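Local structure of probable acetyltransferase (Bacillus subtilis, 1NSL) at residues C[14-17]-C[18-22]; C[24-27]-C[28-32]; C[49-53]-C[54-58]; C[57-60]-C[61-64]; C[100-103]-C[104-107]. The protein probably transfers acetyl groups to protein N-termini, possibly those of ribosomal proteins, and assembles as a homohexamer or homodimer. All coordinates share one frame; numbering follows the deposited sequence.

All five contacts are local and sit in one GNAT domain, but their chemistry follows their place in it. Contacts 1 and 2 share helix 21-30, and contacts 3 and 4 share helix 48-65, overlapping at Pro57 and Asp58. Contact 1 is a salt bridge at the strand-to-helix turn, its Asp20 end buried. Contacts 2 and 3 are helical segments that each pair buried apolar side chains with exposed polar ones; they meet at Tyr51, which packs on Leu24 and Ile28. Contact 4 is rich in arginine and, like contact 1, reaches the second subunit. Contact 5 covers the end of strand 94-101 and the loop after it, its centre about 25 Å from that of contact 4, and meets contact 2 through Asn31 and Trp100.

Contact 1 of 5, residues C[14-17]-C[18-22]; sequences RLLE and PKDAE
Arg14 sends its CG between its own backbone N and carbonyl carbon (chi1 85°) and then runs extended to NE, which carries its guanidinium to Asp20, whose CG lies opposite its own carbonyl carbon (chi1 -65°). The flat groups meet edge to edge, planes 21° apart, in a two-pronged salt bridge. Arg14 NH1 is modelled 2.5 Å from Asp20 OD2, and Arg14 NH2 lies 2.6 Å from Asp20 OD1, on the syn side of that oxygen. OD2 is gripped twice: Glu17 N also donates to Asp20 OD2 (2.9 Å), from above the carboxylate plane. Glu17 O accepts Asp20 N in return, at 2.6 Å, closing the turn with a reciprocal pair. Arg14 NH1 has a second bond, to Leu15 O at 3.2 Å, which helps fix the guanidinium. Leu16 CD2 flanks the buried carboxylate, 3.6 Å from Asp20 OD2. Replacing Arg14 with a leucine would probably leave Asp20 without its countercharge in a buried place. The turn joins strand 11-15 to helix 21-30; Leu16 packs on Trp59 of helix 48-65 and on Leu79 and Met82 of strand 78-89, while Leu15 meets Tyr63 of the second subunit.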
loop_
_atom_site.group_PDB
_atom_site.type_symbol
_atom_site.label_atom_id
_atom_site.label_comp_id
_atom_site.label_asym_id
_atom_site.label_seq_id
_atom_site.Cartn_x
_atom_site.Cartn_y
_atom_site.Cartn_z
ATOM N N ARG C 14 -15.982 -4.322 22.926
ATOM C CA ARG C 14 -16.143 -3.711 21.587
ATOM C C ARG C 14 -14.842 -3.402 20.904
ATOM O O ARG C 14 -13.814 -3.333 21.544
ATOM C CB ARG C 14 -16.986 -2.476 21.667
ATOM C CG ARG C 14 -16.262 -1.249 22.015
ATOM C CD ARG C 14 -17.186 -0.055 22.042
ATOM N NE ARG C 14 -16.758 1.081 22.863
ATOM C CZ ARG C 14 -15.621 1.753 22.729
ATOM N NH1 ARG C 14 -14.725 1.412 21.816
ATOM N NH2 ARG C 14 -15.378 2.780 23.517
ATOM N N LEU C 15 -14.849 -3.307 19.587
ATOM C CA LEU C 15 -13.610 -2.983 18.900
ATOM C C LEU C 15 -13.348 -1.624 19.393
ATOM O O LEU C 15 -14.275 -0.928 19.704
ATOM C CB LEU C 15 -13.784 -2.883 17.406
ATOM C CG LEU C 15 -13.399 -4.057 16.501
ATOM C CD1 LEU C 15 -13.751 -3.652 15.025
ATOM C CD2 LEU C 15 -11.941 -4.362 16.571
ATOM N N LEU C 16 -12.083 -1.250 19.525
ATOM C CA LEU C 16 -11.797 0.113 19.962
ATOM C C LEU C 16 -11.917 0.996 18.724
ATOM O O LEU C 16 -11.906 0.498 17.621
ATOM C CB LEU C 16 -10.384 0.202 20.517
ATOM C CG LEU C 16 -10.155 -0.562 21.791
ATOM C CD1 LEU C 16 -8.724 -1.183 21.891
ATOM C CD2 LEU C 16 -10.429 0.361 22.944
ATOM N N GLU C 17 -12.033 2.300 18.913
ATOM C CA GLU C 17 -12.102 3.225 17.800
ATOM C C GLU C 17 -11.117 4.352 18.024
ATOM O O GLU C 17 -10.836 4.707 19.159
ATOM C CB GLU C 17 -13.479 3.865 17.740
ATOM C CG GLU C 17 -14.624 2.945 18.009
ATOM C CD GLU C 17 -15.928 3.703 17.997
ATOM O OE1 GLU C 17 -15.889 4.928 17.699
ATOM O OE2 GLU C 17 -16.969 3.067 18.307
ATOM N N PRO C 18 -10.659 4.987 16.958
ATOM C CA PRO C 18 -9.751 6.101 17.135
ATOM C C PRO C 18 -10.216 7.035 18.235
ATOM O O PRO C 18 -9.410 7.481 19.003
ATOM C CB PRO C 18 -9.712 6.722 15.744
ATOM C CG PRO C 18 -9.815 5.536 14.888
ATOM C CD PRO C 18 -10.944 4.762 15.534
ATOM N N LYS C 19 -11.483 7.316 18.383
ATOM C CA LYS C 19 -11.761 8.228 19.494
ATOM C C LYS C 19 -11.495 7.672 20.959
ATOM O O LYS C 19 -11.560 8.445 21.928
ATOM C CB LYS C 19 -13.153 8.811 19.368
ATOM C CG LYS C 19 -14.249 7.786 19.672
ATOM C CD LYS C 19 -15.626 8.395 19.296
ATOM C CE LYS C 19 -16.808 7.482 19.722
ATOM N NZ LYS C 19 -18.048 8.339 19.944
ATOM N N ASP C 20 -11.200 6.377 21.117
ATOM C CA ASP C 20 -10.865 5.845 22.425
ATOM C C ASP C 20 -9.406 6.148 22.754
ATOM O O ASP C 20 -8.930 5.845 23.849
ATOM C CB ASP C 20 -11.026 4.315 22.514
ATOM C CG ASP C 20 -12.469 3.826 22.356
ATOM O OD1 ASP C 20 -13.461 4.415 22.929
ATOM O OD2 ASP C 20 -12.687 2.797 21.663
ATOM N N ALA C 21 -8.661 6.706 21.815
ATOM C CA ALA C 21 -7.222 6.918 22.113
ATOM C C ALA C 21 -6.840 7.736 23.402
ATOM O O ALA C 21 -6.080 7.232 24.246
ATOM C CB ALA C 21 -6.445 7.405 20.882
ATOM N N GLU C 22 -7.309 8.972 23.551
ATOM C CA GLU C 22 -7.038 9.663 24.823
ATOM C C GLU C 22 -7.281 8.711 26.040
ATOM O O GLU C 22 -6.363 8.477 26.798
ATOM C CB GLU C 22 -7.797 11.016 24.974
ATOM C CG GLU C 22 -7.897 11.855 23.691
ATOM C CD GLU C 22 -8.976 11.318 22.733
ATOM O OE1 GLU C 22 -10.132 11.812 22.768
ATOM O OE2 GLU C 22 -8.697 10.364 21.959
#

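Contact 2 of 5, residues C[24-27]-C[28-32]; sequences LAEL and IIQNQ
The closing turns of helix 21-30, the first long helix of this GNAT domain, bring Leu24 beside Ile28 on the inner side and Glu26 beside Gln30 on the outer side. Leu24 and Ile28 point the same way, with Leu24 CG 4.0 Å from Ile28 CD1. Ile28 has CG1 opposite its carbonyl carbon (chi1 -81°), which lays that branch back along the preceding turn, CG1 3.4 Å from Leu24 O. Both residues pack on Tyr51 of helix 48-65 and Trp100 of strand 94-101. Glu26 and Gln30 also run alongside each other, yet their polar ends do not pair: Gln30 NE2 lies 3.5 Å from the methylene Glu26 CG, and the amide and carboxylate planes are 71° apart. Regular backbone bonds hold the turn, Ile29 N to Ala25 O at 3.0 Å and Gln30 N to Glu26 O at 2.9 Å. The last of them is Asn31 N to Leu27 O at 3.3 Å, and Asn31 is where the chain leaves helical angles. Asn31 ND2 is also placed against Leu27 O, but too close for that bond to be trusted. Asn31 OD1 accepts from Arg34 NH2 and weakly from Lys103 N. The chemistry thus divides by side: Leu24 and Ile28 face the sheet and helix 48-65, Glu26 and Gln30 the solvent, and at the C-terminal end Asn31 OD1 serves chain elements beyond the helix.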
loop_
_atom_site.group_PDB
_atom_site.type_symbol
_atom_site.label_atom_id
_atom_site.label_comp_id
_atom_site.label_asym_id
_atom_site.label_seq_id
_atom_site.Cartn_x
_atom_site.Cartn_y
_atom_site.Cartn_z
ATOM N N LEU C 24 -7.539 5.400 26.315
ATOM C CA LEU C 24 -6.646 4.267 26.339
ATOM C C LEU C 24 -5.251 4.697 26.810
ATOM O O LEU C 24 -4.672 4.109 27.707
ATOM C CB LEU C 24 -6.546 3.643 24.959
ATOM C CG LEU C 24 -5.714 2.369 24.867
ATOM C CD1 LEU C 24 -6.340 1.363 25.754
ATOM C CD2 LEU C 24 -5.694 1.829 23.494
ATOM N N ALA C 25 -4.707 5.727 26.204
ATOM C CA ALA C 25 -3.367 6.151 26.548
ATOM C C ALA C 25 -3.256 6.532 28.029
ATOM O O ALA C 25 -2.282 6.226 28.703
ATOM C CB ALA C 25 -2.943 7.331 25.652
ATOM N N GLU C 26 -4.262 7.197 28.551
ATOM C CA GLU C 26 -4.188 7.613 29.941
ATOM C C GLU C 26 -4.239 6.383 30.835
ATOM O O GLU C 26 -3.464 6.237 31.783
ATOM C CB GLU C 26 -5.319 8.577 30.237
ATOM C CG GLU C 26 -5.539 8.967 31.681
ATOM C CD GLU C 26 -6.662 9.983 31.755
ATOM O OE1 GLU C 26 -7.431 10.068 30.754
ATOM O OE2 GLU C 26 -6.760 10.722 32.765
ATOM N N LEU C 27 -5.129 5.470 30.496
ATOM C CA LEU C 27 -5.225 4.226 31.243
ATOM C C LEU C 27 -3.890 3.484 31.154
ATOM O O LEU C 27 -3.513 2.718 32.027
ATOM C CB LEU C 27 -6.306 3.367 30.623
ATOM C CG LEU C 27 -7.471 2.794 31.382
ATOM C CD1 LEU C 27 -7.936 3.667 32.469
ATOM C CD2 LEU C 27 -8.544 2.735 30.338
ATOM N N ILE C 28 -3.140 3.721 30.100
ATOM C CA ILE C 28 -1.941 2.946 29.997
ATOM C C ILE C 28 -0.808 3.551 30.790
ATOM O O ILE C 28 0.044 2.824 31.276
ATOM C CB ILE C 28 -1.541 2.717 28.554
ATOM C CG1 ILE C 28 -2.372 1.563 27.984
ATOM C CG2 ILE C 28 -0.092 2.363 28.468
ATOM C CD1 ILE C 28 -2.181 1.340 26.525
ATOM N N ILE C 29 -0.811 4.871 30.943
ATOM C CA ILE C 29 0.288 5.526 31.628
ATOM C C ILE C 29 0.019 5.297 33.067
ATOM O O ILE C 29 0.924 5.279 33.914
ATOM C CB ILE C 29 0.275 7.059 31.365
ATOM C CG1 ILE C 29 0.262 7.355 29.872
ATOM C CG2 ILE C 29 1.488 7.715 31.964
ATOM C CD1 ILE C 29 -0.245 8.740 29.502
ATOM N N GLN C 30 -1.265 5.159 33.346
ATOM C CA GLN C 30 -1.727 5.055 34.714
ATOM C C GLN C 30 -1.255 3.737 35.279
ATOM O O GLN C 30 -0.798 3.654 36.400
ATOM C CB GLN C 30 -3.231 5.144 34.742
ATOM C CG GLN C 30 -3.746 6.037 35.783
ATOM C CD GLN C 30 -4.894 6.860 35.287
ATOM O OE1 GLN C 30 -6.033 6.376 35.190
ATOM N NE2 GLN C 30 -4.608 8.118 34.965
ATOM N N ASN C 31 -1.349 2.687 34.485
ATOM C CA ASN C 31 -0.778 1.437 34.913
ATOM C C ASN C 31 0.439 1.354 34.076
ATOM O O ASN C 31 0.845 2.366 33.523
ATOM C CB ASN C 31 -1.719 0.347 34.617
ATOM C CG ASN C 31 -3.122 0.748 34.898
ATOM O OD1 ASN C 31 -3.722 0.280 35.866
ATOM N ND2 ASN C 31 -3.667 1.623 34.066
ATOM N N GLN C 32 1.054 0.199 33.928
ATOM C CA GLN C 32 2.281 0.285 33.159
ATOM C C GLN C 32 3.467 -0.196 33.941
ATOM O O GLN C 32 4.437 -0.685 33.388
ATOM C CB GLN C 32 2.544 1.755 32.863
ATOM C CG GLN C 32 3.525 1.982 31.757
ATOM C CD GLN C 32 4.774 2.736 32.186
ATOM O OE1 GLN C 32 5.794 2.656 31.505
ATOM N NE2 GLN C 32 4.700 3.481 33.295
#

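Contact 3 of 5, residues C[49-53]-C[54-58]; sequences DTYRE and TIIPD
Tyr51 and Ile55 carry the apolar side of this contact on helix 48-65. Tyr51 CG lies opposite its carbonyl carbon (chi1 -74°), bringing the ring alongside Ile55. Ile55 CD1 sits over one face, 4.0 Å from the Tyr51 ring centroid and 26° off the normal, a CH-pi contact offset toward the rim. Ile56 CG1 stands at the ring edge, with Ile56 CD1 3.9 Å from Tyr51 CB. Among the backbone bonds, Thr50 O accepts both Thr54 N and Ile55 N, each at 3.0 Å and from opposite faces of the carbonyl. Ile55 N to Thr50 O and Ile56 N to Tyr51 O (2.7 Å) each span five residues, marking a pi-type turn, and Pro57, having no N-H to give, follows at a kink. Of the charged groups, Arg52 NH2 bonds only weakly to Asp49 OD2, while its NH1 forms a salt bridge with Glu22. With a valine at Tyr51, Ile55 would probably lose the ring face it rests on and a gap would open toward helix 21-30. There Tyr51 packs on Ala21, Leu24 and Ile28, joining the two helices.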
loop_
_atom_site.group_PDB
_atom_site.type_symbol
_atom_site.label_atom_id
_atom_site.label_comp_id
_atom_site.label_asym_id
_atom_site.label_seq_id
_atom_site.Cartn_x
_atom_site.Cartn_y
_atom_site.Cartn_z
ATOM N N ASP C 49 -1.804 10.408 20.192
ATOM C CA ASP C 49 -1.766 10.502 18.748
ATOM C C ASP C 49 -1.433 9.168 18.105
ATOM O O ASP C 49 -2.082 8.735 17.191
ATOM C CB ASP C 49 -0.749 11.546 18.330
ATOM C CG ASP C 49 -1.303 12.935 18.417
ATOM O OD1 ASP C 49 -1.070 13.706 17.479
ATOM O OD2 ASP C 49 -2.005 13.346 19.372
ATOM N N THR C 50 -0.401 8.513 18.586
ATOM C CA THR C 50 -0.024 7.247 18.013
ATOM C C THR C 50 -1.170 6.243 18.045
ATOM O O THR C 50 -1.452 5.631 17.019
ATOM C CB THR C 50 1.269 6.711 18.653
ATOM O OG1 THR C 50 2.355 7.666 18.458
ATOM C CG2 THR C 50 1.727 5.433 17.927
ATOM N N TYR C 51 -1.867 6.092 19.173
ATOM C CA TYR C 51 -3.010 5.175 19.178
ATOM C C TYR C 51 -4.107 5.600 18.214
ATOM O O TYR C 51 -4.791 4.766 17.620
ATOM C CB TYR C 51 -3.609 4.976 20.576
ATOM C CG TYR C 51 -2.753 4.124 21.412
ATOM C CD1 TYR C 51 -1.859 4.687 22.327
ATOM C CD2 TYR C 51 -2.759 2.768 21.252
ATOM C CE1 TYR C 51 -1.037 3.885 23.081
ATOM C CE2 TYR C 51 -1.932 1.972 21.993
ATOM C CZ TYR C 51 -1.094 2.522 22.893
ATOM O OH TYR C 51 -0.300 1.703 23.615
ATOM N N ARG C 52 -4.281 6.898 18.068
ATOM C CA ARG C 52 -5.310 7.377 17.179
ATOM C C ARG C 52 -4.942 7.194 15.736
ATOM O O ARG C 52 -5.777 6.845 14.908
ATOM C CB ARG C 52 -5.539 8.853 17.408
ATOM C CG ARG C 52 -6.821 9.356 16.844
ATOM C CD ARG C 52 -7.294 10.716 17.414
ATOM N NE ARG C 52 -6.146 11.456 17.909
ATOM C CZ ARG C 52 -6.019 11.912 19.142
ATOM N NH1 ARG C 52 -6.996 11.753 20.028
ATOM N NH2 ARG C 52 -4.913 12.543 19.480
ATOM N N GLU C 53 -3.696 7.427 15.385
ATOM C CA GLU C 53 -3.434 7.439 13.957
ATOM C C GLU C 53 -2.959 6.121 13.360
ATOM O O GLU C 53 -3.126 5.857 12.166
ATOM C CB GLU C 53 -2.486 8.586 13.611
ATOM C CG GLU C 53 -3.024 9.984 13.902
ATOM C CD GLU C 53 -1.886 10.942 14.265
ATOM O OE1 GLU C 53 -0.716 10.587 13.978
ATOM O OE2 GLU C 53 -2.121 12.044 14.848
ATOM N N THR C 54 -2.407 5.282 14.222
ATOM C CA THR C 54 -1.724 4.099 13.808
ATOM C C THR C 54 -2.180 2.888 14.552
ATOM O O THR C 54 -2.680 1.933 13.961
ATOM C CB THR C 54 -0.270 4.317 14.111
ATOM O OG1 THR C 54 0.216 5.296 13.192
ATOM C CG2 THR C 54 0.523 3.097 13.802
ATOM N N ILE C 55 -2.033 2.899 15.868
ATOM C CA ILE C 55 -2.297 1.656 16.543
ATOM C C ILE C 55 -3.743 1.235 16.513
ATOM O O ILE C 55 -4.035 0.072 16.237
ATOM C CB ILE C 55 -1.745 1.621 17.946
ATOM C CG1 ILE C 55 -0.228 1.645 17.910
ATOM C CG2 ILE C 55 -2.145 0.327 18.596
ATOM C CD1 ILE C 55 0.355 1.930 19.227
ATOM N N ILE C 56 -4.658 2.156 16.771
ATOM C CA ILE C 56 -6.017 1.691 16.770
ATOM C C ILE C 56 -6.515 1.357 15.364
ATOM O O ILE C 56 -7.224 0.375 15.169
ATOM C CB ILE C 56 -6.881 2.605 17.479
ATOM C CG1 ILE C 56 -6.461 2.614 18.940
ATOM C CG2 ILE C 56 -8.284 2.109 17.390
ATOM C CD1 ILE C 56 -7.205 3.712 19.767
ATOM N N PRO C 57 -6.173 2.160 14.380
ATOM C CA PRO C 57 -6.470 1.781 13.024
ATOM C C PRO C 57 -5.915 0.432 12.694
ATOM O O PRO C 57 -6.732 -0.358 12.263
ATOM C CB PRO C 57 -5.801 2.875 12.209
ATOM C CG PRO C 57 -5.970 4.059 12.981
ATOM C CD PRO C 57 -5.661 3.531 14.428
ATOM N N ASP C 58 -4.637 0.102 12.893
ATOM C CA ASP C 58 -4.280 -1.226 12.425
ATOM C C ASP C 58 -5.117 -2.226 13.145
ATOM O O ASP C 58 -5.542 -3.171 12.534
ATOM C CB ASP C 58 -2.858 -1.684 12.609
ATOM C CG ASP C 58 -1.814 -0.728 12.118
ATOM O OD1 ASP C 58 -1.992 0.051 11.128
ATOM O OD2 ASP C 58 -0.679 -0.757 12.712
#

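Contact 4 of 5, residues C[57-60]-C[61-64]; sequences PDWR and RQYA
Asp58 and Arg61 form the charged pair of this contact, one turn apart on helix 48-65. The Arg61 chain bends at chi3 (-143°), which turns the guanidinium back over Pro57 toward Asp58. Arg61 NH1 meets Asp58 OD1 at 3.1 Å, in the guanidinium plane, but the bond is weak and the two flat groups are turned 50° against each other. Pro57 O lies offset beneath one guanidinium face, and Arg61 NH2 is 3.7 Å from Pro57 CB. Regular main-chain bonds hold the turn: Arg61 N to Pro57 O and Gln62 N to Asp58 O, both 3.1 Å, then Tyr63 N to Trp59 O at 3.0 Å. Packing between side chains is loose, with Gln62 NE2 at the edge of the Trp59 ring, 4.3 Å from Trp59 CD1. Across the subunit boundary, Arg60 NE donates to Ala64 O of the second subunit, Arg60 NH2 donates to Tyr63 O of the same neighbour, and Arg61 NE pairs with its Asp65. Arg60 NH1 turns instead to Leu16 O of its own chain. The weak bond to Asp58 therefore does not by itself settle Arg61, and the two arginines divide their bonds between their own chain and the second subunit.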
loop_
_atom_site.group_PDB
_atom_site.type_symbol
_atom_site.label_atom_id
_atom_site.label_comp_id
_atom_site.label_asym_id
_atom_site.label_seq_id
_atom_site.Cartn_x
_atom_site.Cartn_y
_atom_site.Cartn_z
ATOM N N PRO C 57 -6.173 2.160 14.380
ATOM C CA PRO C 57 -6.470 1.781 13.024
ATOM C C PRO C 57 -5.915 0.432 12.694
ATOM O O PRO C 57 -6.732 -0.358 12.263
ATOM C CB PRO C 57 -5.801 2.875 12.209
ATOM C CG PRO C 57 -5.970 4.059 12.981
ATOM C CD PRO C 57 -5.661 3.531 14.428
ATOM N N ASP C 58 -4.637 0.102 12.893
ATOM C CA ASP C 58 -4.280 -1.226 12.425
ATOM C C ASP C 58 -5.117 -2.226 13.145
ATOM O O ASP C 58 -5.542 -3.171 12.534
ATOM C CB ASP C 58 -2.858 -1.684 12.609
ATOM C CG ASP C 58 -1.814 -0.728 12.118
ATOM O OD1 ASP C 58 -1.992 0.051 11.128
ATOM O OD2 ASP C 58 -0.679 -0.757 12.712
ATOM N N TRP C 59 -5.369 -2.080 14.432
ATOM C CA TRP C 59 -6.065 -3.216 15.079
ATOM C C TRP C 59 -7.381 -3.479 14.324
ATOM O O TRP C 59 -7.757 -4.653 14.021
ATOM C CB TRP C 59 -6.340 -3.034 16.579
ATOM C CG TRP C 59 -5.156 -3.142 17.488
ATOM C CD1 TRP C 59 -4.026 -3.893 17.296
ATOM C CD2 TRP C 59 -4.953 -2.449 18.725
ATOM N NE1 TRP C 59 -3.156 -3.734 18.352
ATOM C CE2 TRP C 59 -3.706 -2.853 19.244
ATOM C CE3 TRP C 59 -5.707 -1.542 19.464
ATOM C CZ2 TRP C 59 -3.201 -2.365 20.445
ATOM C CZ3 TRP C 59 -5.191 -1.072 20.665
ATOM C CH2 TRP C 59 -3.956 -1.475 21.134
ATOM N N ARG C 60 -8.054 -2.376 13.989
ATOM C CA ARG C 60 -9.296 -2.476 13.292
ATOM C C ARG C 60 -9.129 -3.204 11.968
ATOM O O ARG C 60 -9.965 -4.061 11.620
ATOM C CB ARG C 60 -9.962 -1.133 13.131
ATOM C CG ARG C 60 -10.584 -0.582 14.396
ATOM C CD ARG C 60 -11.045 0.798 14.245
ATOM N NE ARG C 60 -12.305 0.802 13.518
ATOM C CZ ARG C 60 -13.478 0.542 14.091
ATOM N NH1 ARG C 60 -13.525 0.302 15.375
ATOM N NH2 ARG C 60 -14.610 0.550 13.396
ATOM N N ARG C 61 -8.059 -2.972 11.232
ATOM C CA ARG C 61 -8.012 -3.727 10.002
ATOM C C ARG C 61 -7.791 -5.216 10.256
ATOM O O ARG C 61 -8.142 -6.073 9.471
ATOM C CB ARG C 61 -6.959 -3.178 9.054
ATOM C CG ARG C 61 -7.344 -1.911 8.349
ATOM C CD ARG C 61 -6.151 -1.206 7.737
ATOM N NE ARG C 61 -6.259 0.253 7.826
ATOM C CZ ARG C 61 -5.442 1.037 8.547
ATOM N NH1 ARG C 61 -4.445 0.476 9.258
ATOM N NH2 ARG C 61 -5.615 2.370 8.521
ATOM N N GLN C 62 -7.176 -5.534 11.360
ATOM C CA GLN C 62 -6.871 -6.916 11.583
ATOM C C GLN C 62 -8.200 -7.604 11.798
ATOM O O GLN C 62 -8.460 -8.673 11.309
ATOM C CB GLN C 62 -5.967 -7.048 12.801
ATOM C CG GLN C 62 -4.477 -6.934 12.535
ATOM C CD GLN C 62 -3.657 -6.806 13.861
ATOM O OE1 GLN C 62 -3.939 -7.492 14.907
ATOM N NE2 GLN C 62 -2.639 -5.908 13.820
ATOM N N TYR C 63 -9.068 -6.937 12.525
ATOM C CA TYR C 63 -10.371 -7.466 12.768
ATOM C C TYR C 63 -11.052 -7.556 11.422
ATOM O O TYR C 63 -11.880 -8.357 11.211
ATOM C CB TYR C 63 -11.161 -6.522 13.686
ATOM C CG TYR C 63 -12.610 -6.853 13.717
ATOM C CD1 TYR C 63 -13.069 -7.962 14.375
ATOM C CD2 TYR C 63 -13.513 -6.106 13.009
ATOM C CE1 TYR C 63 -14.392 -8.310 14.332
ATOM C CE2 TYR C 63 -14.814 -6.451 12.972
ATOM C CZ TYR C 63 -15.248 -7.536 13.629
ATOM O OH TYR C 63 -16.575 -7.797 13.593
ATOM N N ALA C 64 -10.741 -6.737 10.481
ATOM C CA ALA C 64 -11.556 -6.888 9.304
ATOM C C ALA C 64 -11.046 -8.084 8.547
ATOM O O ALA C 64 -11.840 -8.890 8.024
ATOM C CB ALA C 64 -11.582 -5.568 8.401
#

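Contact 5 of 5, residues C[100-103]-C[104-107]; sequences WIAK and EFEG
Glu106 N donates to Lys103 O at 2.6 Å, nearly straight (163° at the hydrogen), although it reaches that oxygen from well above the carbonyl plane. One residue earlier, Phe105 N is modelled 2.8 Å from Ala102 O, a bond of the same three-residue span but less certain, since this nitrogen sits too near a neighbouring atom. Together they describe a short 3-10 turn as the chain leaves strand 94-101. Ile101 meets the base of the Phe105 side chain, the two crossing at about a right angle. Ile101 has CG1 opposite its backbone N (chi1 -153°), and this carries CD1 forward to lie 3.5 Å from Phe105 CB. Ala102 CB stands at the edge of the Phe105 ring, 4.1 Å from Phe105 CD1, and Ala102 CB also lies 3.6 Å from Glu104 OE1. Glu106 has a long, weak pairing with Arg34. Ile101 also packs on Ile110 and Ile111 of helix 110-124. The place of this loop, between strand 94-101 and helix 110-124, is that of the loop which in GNAT relatives binds the pyrophosphate of coenzyme A, and a like role is probable here. Within the contact, backbone bonds and the meeting of Ile101 with Phe105 shape the turn; Lys103 and Glu106 add no ion pair, Lys103 NZ and Glu106 OE1 being 5.2 Å apart.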
loop_
_atom_site.group_PDB
_atom_site.type_symbol
_atom_site.label_atom_id
_atom_site.label_comp_id
_atom_site.label_asym_id
_atom_site.label_seq_id
_atom_site.Cartn_x
_atom_site.Cartn_y
_atom_site.Cartn_z
ATOM N N TRP C 100 -5.908 -7.254 29.889
ATOM C CA TRP C 100 -5.326 -6.548 31.023
ATOM C C TRP C 100 -6.387 -5.660 31.531
ATOM O O TRP C 100 -7.321 -5.331 30.782
ATOM C CB TRP C 100 -4.142 -5.694 30.661
ATOM C CG TRP C 100 -4.329 -4.646 29.628
ATOM C CD1 TRP C 100 -4.066 -4.778 28.312
ATOM C CD2 TRP C 100 -4.686 -3.278 29.823
ATOM N NE1 TRP C 100 -4.277 -3.599 27.661
ATOM C CE2 TRP C 100 -4.655 -2.655 28.571
ATOM C CE3 TRP C 100 -5.042 -2.510 30.935
ATOM C CZ2 TRP C 100 -4.978 -1.313 28.387
ATOM C CZ3 TRP C 100 -5.354 -1.166 30.754
ATOM C CH2 TRP C 100 -5.315 -0.585 29.489
ATOM N N ILE C 101 -6.277 -5.258 32.788
ATOM C CA ILE C 101 -7.285 -4.381 33.315
ATOM C C ILE C 101 -6.686 -3.304 34.227
ATOM O O ILE C 101 -5.560 -3.413 34.685
ATOM C CB ILE C 101 -8.313 -5.235 33.967
ATOM C CG1 ILE C 101 -9.663 -4.548 33.973
ATOM C CG2 ILE C 101 -7.866 -5.646 35.358
ATOM C CD1 ILE C 101 -10.630 -5.164 35.054
ATOM N N ALA C 102 -7.391 -2.194 34.401
ATOM C CA ALA C 102 -6.885 -1.105 35.251
ATOM C C ALA C 102 -7.131 -1.481 36.694
ATOM O O ALA C 102 -8.130 -2.156 37.040
ATOM C CB ALA C 102 -7.561 0.172 34.942
ATOM N N LYS C 103 -6.240 -1.037 37.558
ATOM C CA LYS C 103 -6.295 -1.590 38.883
ATOM C C LYS C 103 -7.647 -1.406 39.548
ATOM O O LYS C 103 -8.211 -2.326 40.133
ATOM C CB LYS C 103 -5.176 -1.023 39.723
ATOM C CG LYS C 103 -4.162 -2.046 40.145
ATOM C CD LYS C 103 -3.814 -1.772 41.612
ATOM C CE LYS C 103 -2.981 -2.853 42.268
ATOM N NZ LYS C 103 -2.587 -2.316 43.601
ATOM N N GLU C 104 -8.174 -0.210 39.421
ATOM C CA GLU C 104 -9.407 0.171 40.062
ATOM C C GLU C 104 -10.536 -0.723 39.708
ATOM O O GLU C 104 -11.614 -0.575 40.241
ATOM C CB GLU C 104 -9.755 1.524 39.521
ATOM C CG GLU C 104 -8.488 2.167 39.018
ATOM C CD GLU C 104 -8.731 3.221 37.983
ATOM O OE1 GLU C 104 -9.030 2.891 36.808
ATOM O OE2 GLU C 104 -8.605 4.392 38.380
ATOM N N PHE C 105 -10.302 -1.632 38.779
ATOM C CA PHE C 105 -11.365 -2.468 38.292
ATOM C C PHE C 105 -10.996 -3.866 38.605
ATOM O O PHE C 105 -11.625 -4.781 38.171
ATOM C CB PHE C 105 -11.490 -2.257 36.791
ATOM C CG PHE C 105 -12.190 -0.992 36.444
ATOM C CD1 PHE C 105 -11.489 0.169 36.204
ATOM C CD2 PHE C 105 -13.560 -0.944 36.411
ATOM C CE1 PHE C 105 -12.148 1.344 35.894
ATOM C CE2 PHE C 105 -14.221 0.243 36.121
ATOM C CZ PHE C 105 -13.511 1.385 35.876
ATOM N N GLU C 106 -9.953 -4.060 39.374
ATOM C CA GLU C 106 -9.591 -5.416 39.710
ATOM C C GLU C 106 -10.576 -6.145 40.632
ATOM O O GLU C 106 -11.105 -5.569 41.568
ATOM C CB GLU C 106 -8.264 -5.394 40.420
ATOM C CG GLU C 106 -7.162 -5.986 39.626
ATOM C CD GLU C 106 -5.895 -5.965 40.399
ATOM O OE1 GLU C 106 -5.971 -5.734 41.623
ATOM O OE2 GLU C 106 -4.828 -6.163 39.770
ATOM N N GLY C 107 -10.787 -7.422 40.400
ATOM C CA GLY C 107 -11.566 -8.176 41.382
ATOM C C GLY C 107 -13.079 -8.204 41.279
ATOM O O GLY C 107 -13.799 -8.537 42.232
#